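PDB 6W0P: kojibiose phosphorylase from Gut metagenome, which is a phosphorylase of glycoside hydrolase family 65, built round a helical central catalytic domain. Local coordinates for residues N408-S420 and F470-M482. Residues are numbered along the deposited sequence; the frame is centred on the assembly and turned at random.
Sequences NLWQHASTQFQPS and FYGVMGPDEFKLM
Met474 fills the groove between Thr415, Gln416 and His412, where, in the (alpha/alpha)6-barrel catalytic domain typical of family 65, the short helix 410-413 and the turn that leads from it into helix 418-434 meet the loop running from strand 468-469 to helix 487-504. An unbranched, flexible thioether suits this place. With CG anti to the backbone N (chi1 171°) and a bend only at the last torsion, the chain passes at a slant over the Gln416 side chain, its SD 3.6 Å from Gln416 CD, and turns its methyl CE to Gln411 O. The same sulfur lies 3.5 Å from His412 CD2, obliquely to the imidazole.

Thr415 works through both backbone and side chain. Thr415 O accepts a hydrogen bond from Met474 N at 2.9 Å, with the donor above the carbonyl plane, while its OG1 donates to Gln411 O at 2.6 Å. The hydroxyl is thus satisfied within its own segment, and the methyl CG2 is left to meet Leu481 CD1 in the buried interior.

Gln416 brings an amide where both a donor and an acceptor are needed. NE2 gives a fairly straight bond (160°) to Gly475 O, lying close to the Gln416 amide plane, and also donates to a water shared with Gln418 NE2, Pro476 O and Glu478 OE2; OE1 accepts from a second water that also donates to Glu478 OE2. The Glu478 carboxylate lies over one face of the His412 ring, offset toward its rim and tilted 39° from it. At the ring's edge, a further water joins the segments, 2.8 Å from His412 NE2 and donating to Glu478 O.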
# COMPACT_ATOMS: atom_id res chain seq x y z
N ASN A 408 -4.41 -7.19 4.75
CA ASN A 408 -3.10 -6.48 4.80
C ASN A 408 -3.21 -5.15 4.04
O ASN A 408 -2.15 -4.49 3.83
CB ASN A 408 -1.95 -7.36 4.31
CG ASN A 408 -1.99 -7.68 2.83
OD1 ASN A 408 -2.83 -7.17 2.11
ND2 ASN A 408 -1.11 -8.55 2.38
N LEU A 409 -4.43 -4.76 3.64
CA LEU A 409 -4.67 -3.43 3.03
C LEU A 409 -5.07 -2.48 4.15
O LEU A 409 -6.24 -2.51 4.59
CB LEU A 409 -5.74 -3.51 1.92
CG LEU A 409 -5.39 -4.40 0.72
CD1 LEU A 409 -6.52 -4.41 -0.31
CD2 LEU A 409 -4.10 -3.95 0.05
N TRP A 410 -4.14 -1.63 4.59
CA TRP A 410 -4.41 -0.64 5.67
C TRP A 410 -5.67 0.19 5.34
O TRP A 410 -6.43 0.47 6.28
CB TRP A 410 -3.18 0.25 5.92
CG TRP A 410 -2.95 1.26 4.83
CD1 TRP A 410 -2.13 1.13 3.76
CD2 TRP A 410 -3.58 2.54 4.71
NE1 TRP A 410 -2.22 2.23 2.96
CE2 TRP A 410 -3.12 3.11 3.51
CE3 TRP A 410 -4.50 3.25 5.49
CZ2 TRP A 410 -3.51 4.37 3.09
CZ3 TRP A 410 -4.92 4.49 5.06
CH2 TRP A 410 -4.43 5.04 3.87
N GLN A 411 -5.87 0.51 4.05
CA GLN A 411 -6.98 1.33 3.50
C GLN A 411 -8.34 0.79 3.94
O GLN A 411 -9.30 1.55 3.81
CB GLN A 411 -7.06 1.30 1.96
CG GLN A 411 -5.89 1.91 1.23
CD GLN A 411 -4.92 0.85 0.75
OE1 GLN A 411 -4.51 -0.04 1.51
NE2 GLN A 411 -4.51 0.98 -0.51
N HIS A 412 -8.43 -0.51 4.23
CA HIS A 412 -9.64 -1.16 4.77
C HIS A 412 -9.41 -1.49 6.24
O HIS A 412 -10.29 -1.11 7.05
CB HIS A 412 -10.09 -2.40 3.96
CG HIS A 412 -10.38 -2.12 2.52
ND1 HIS A 412 -10.38 -3.12 1.55
CD2 HIS A 412 -10.54 -0.95 1.86
CE1 HIS A 412 -10.56 -2.58 0.37
NE2 HIS A 412 -10.66 -1.25 0.53
N ALA A 413 -8.29 -2.16 6.56
CA ALA A 413 -8.06 -2.75 7.91
C ALA A 413 -7.89 -1.66 8.97
O ALA A 413 -8.27 -1.93 10.11
CB ALA A 413 -6.88 -3.70 7.94
N SER A 414 -7.38 -0.48 8.62
CA SER A 414 -7.14 0.63 9.59
C SER A 414 -8.33 1.59 9.61
O SER A 414 -8.38 2.46 10.52
CB SER A 414 -5.87 1.37 9.29
OG SER A 414 -4.75 0.50 9.37
N THR A 415 -9.28 1.45 8.68
CA THR A 415 -10.28 2.53 8.42
C THR A 415 -11.73 2.11 8.67
O THR A 415 -12.54 3.04 8.87
CB THR A 415 -10.12 3.06 7.00
OG1 THR A 415 -10.39 1.98 6.11
CG2 THR A 415 -8.74 3.64 6.78
N GLN A 416 -12.04 0.81 8.64
CA GLN A 416 -13.44 0.30 8.61
C GLN A 416 -13.76 -0.37 9.94
O GLN A 416 -13.16 -1.41 10.23
CB GLN A 416 -13.64 -0.69 7.46
CG GLN A 416 -13.65 -0.08 6.07
CD GLN A 416 -13.93 -1.14 5.03
OE1 GLN A 416 -13.14 -2.07 4.88
NE2 GLN A 416 -15.10 -1.06 4.41
N PHE A 417 -14.72 0.16 10.69
CA PHE A 417 -15.11 -0.42 12.00
C PHE A 417 -16.45 -1.13 11.88
O PHE A 417 -16.98 -1.59 12.91
CB PHE A 417 -14.97 0.66 13.08
CG PHE A 417 -13.62 1.33 13.00
CD1 PHE A 417 -12.47 0.57 12.93
CD2 PHE A 417 -13.51 2.70 12.89
CE1 PHE A 417 -11.22 1.17 12.81
CE2 PHE A 417 -12.26 3.30 12.78
CZ PHE A 417 -11.13 2.54 12.73
N GLN A 418 -16.95 -1.31 10.65
CA GLN A 418 -18.20 -2.08 10.39
C GLN A 418 -18.11 -3.47 11.01
O GLN A 418 -19.14 -3.99 11.39
CB GLN A 418 -18.56 -2.15 8.89
CG GLN A 418 -17.52 -2.81 7.98
CD GLN A 418 -17.60 -2.34 6.55
OE1 GLN A 418 -17.82 -1.16 6.27
NE2 GLN A 418 -17.43 -3.26 5.62
N PRO A 419 -16.96 -4.15 11.17
CA PRO A 419 -17.00 -5.46 11.83
C PRO A 419 -17.37 -5.37 13.32
O PRO A 419 -18.09 -6.23 13.81
CB PRO A 419 -15.59 -6.03 11.65
CG PRO A 419 -14.94 -5.17 10.56
CD PRO A 419 -15.61 -3.83 10.65
N SER A 420 -16.87 -4.33 14.00
CA SER A 420 -17.09 -4.07 15.44
C SER A 420 -18.55 -3.65 15.68
O SER A 420 -19.21 -4.30 16.49
CB SER A 420 -16.11 -3.05 15.96
OG SER A 420 -14.79 -3.57 15.93
N PHE A 470 -15.68 9.82 14.19
CA PHE A 470 -14.53 9.01 13.76
C PHE A 470 -13.91 9.76 12.60
O PHE A 470 -14.63 10.11 11.67
CB PHE A 470 -14.95 7.57 13.44
CG PHE A 470 -15.54 6.84 14.63
CD1 PHE A 470 -16.84 7.07 15.05
CD2 PHE A 470 -14.76 5.98 15.39
CE1 PHE A 470 -17.37 6.42 16.15
CE2 PHE A 470 -15.30 5.32 16.49
CZ PHE A 470 -16.60 5.53 16.86
N TYR A 471 -12.60 9.99 12.70
CA TYR A 471 -11.75 10.68 11.71
C TYR A 471 -10.92 9.60 11.01
O TYR A 471 -10.54 8.64 11.70
CB TYR A 471 -10.89 11.73 12.42
CG TYR A 471 -11.68 12.89 12.94
CD1 TYR A 471 -12.23 12.86 14.21
CD2 TYR A 471 -11.89 14.00 12.15
CE1 TYR A 471 -12.98 13.92 14.69
CE2 TYR A 471 -12.69 15.04 12.60
CZ TYR A 471 -13.24 15.00 13.87
OH TYR A 471 -13.99 16.05 14.32
N GLY A 472 -10.67 9.78 9.71
CA GLY A 472 -9.75 8.95 8.91
C GLY A 472 -10.32 7.56 8.75
O GLY A 472 -9.64 6.60 9.10
N VAL A 473 -11.57 7.48 8.31
CA VAL A 473 -12.34 6.21 8.28
C VAL A 473 -12.83 5.92 6.87
O VAL A 473 -12.62 6.74 5.93
CB VAL A 473 -13.49 6.21 9.30
CG1 VAL A 473 -12.93 6.27 10.72
CG2 VAL A 473 -14.51 7.31 9.06
N MET A 474 -13.44 4.75 6.75
CA MET A 474 -14.13 4.28 5.54
C MET A 474 -15.37 3.52 6.01
O MET A 474 -15.23 2.64 6.90
CB MET A 474 -13.21 3.34 4.75
CG MET A 474 -13.92 2.63 3.62
SD MET A 474 -12.89 1.43 2.72
CE MET A 474 -11.80 2.52 1.80
N GLY A 475 -16.53 3.85 5.43
CA GLY A 475 -17.80 3.16 5.70
C GLY A 475 -17.88 1.92 4.81
O GLY A 475 -16.90 1.55 4.17
N PRO A 476 -19.05 1.26 4.73
CA PRO A 476 -19.22 0.16 3.78
C PRO A 476 -18.91 0.55 2.32
O PRO A 476 -18.45 -0.32 1.59
CB PRO A 476 -20.69 -0.26 3.97
CG PRO A 476 -21.05 0.21 5.38
CD PRO A 476 -20.24 1.48 5.57
N ASP A 477 -19.15 1.81 1.93
CA ASP A 477 -18.81 2.34 0.58
C ASP A 477 -17.29 2.49 0.53
O ASP A 477 -16.76 3.47 1.06
CB ASP A 477 -19.48 3.68 0.24
CG ASP A 477 -18.92 4.32 -1.03
OD1 ASP A 477 -18.41 3.55 -1.86
OD2 ASP A 477 -18.95 5.59 -1.18
N GLU A 478 -16.62 1.53 -0.08
CA GLU A 478 -15.14 1.49 -0.09
C GLU A 478 -14.58 2.52 -1.06
O GLU A 478 -13.35 2.61 -1.15
CB GLU A 478 -14.66 0.08 -0.44
CG GLU A 478 -15.15 -0.94 0.56
CD GLU A 478 -14.62 -2.33 0.33
OE1 GLU A 478 -13.92 -2.53 -0.66
OE2 GLU A 478 -14.88 -3.17 1.15
N PHE A 479 -15.43 3.29 -1.74
CA PHE A 479 -14.99 4.34 -2.67
C PHE A 479 -14.76 5.64 -1.92
O PHE A 479 -14.43 6.62 -2.59
CB PHE A 479 -15.97 4.46 -3.83
CG PHE A 479 -16.05 3.24 -4.72
CD1 PHE A 479 -15.09 2.23 -4.67
CD2 PHE A 479 -17.05 3.15 -5.69
CE1 PHE A 479 -15.16 1.13 -5.51
CE2 PHE A 479 -17.10 2.07 -6.55
CZ PHE A 479 -16.17 1.05 -6.45
N LYS A 480 -14.85 5.65 -0.59
CA LYS A 480 -14.60 6.85 0.25
C LYS A 480 -13.59 6.51 1.35
O LYS A 480 -13.98 5.79 2.31
CB LYS A 480 -15.91 7.41 0.81
CG LYS A 480 -16.66 8.27 -0.18
CD LYS A 480 -15.94 9.57 -0.50
CE LYS A 480 -16.29 10.12 -1.86
NZ LYS A 480 -16.13 9.10 -2.93
N LEU A 481 -12.38 7.04 1.22
CA LEU A 481 -11.18 6.69 2.04
C LEU A 481 -10.66 7.90 2.83
O LEU A 481 -10.42 8.95 2.24
CB LEU A 481 -10.11 6.12 1.10
CG LEU A 481 -8.71 5.96 1.70
CD1 LEU A 481 -8.74 5.06 2.93
CD2 LEU A 481 -7.74 5.43 0.66
N MET A 482 -10.45 7.73 4.14
CA MET A 482 -9.87 8.75 5.05
C MET A 482 -10.82 9.95 5.05
O MET A 482 -10.37 11.12 4.97
CB MET A 482 -8.46 9.20 4.62
CG MET A 482 -7.39 8.11 4.69
SD MET A 482 -7.07 7.48 6.34
CE MET A 482 -6.79 9.00 7.25
O HOH W 1 -11.24 0.96 -1.16
O HOH W 2 -13.79 -4.14 3.32
O HOH W 3 -17.22 -2.48 2.54
O HOH W 4 -16.57 0.56 8.08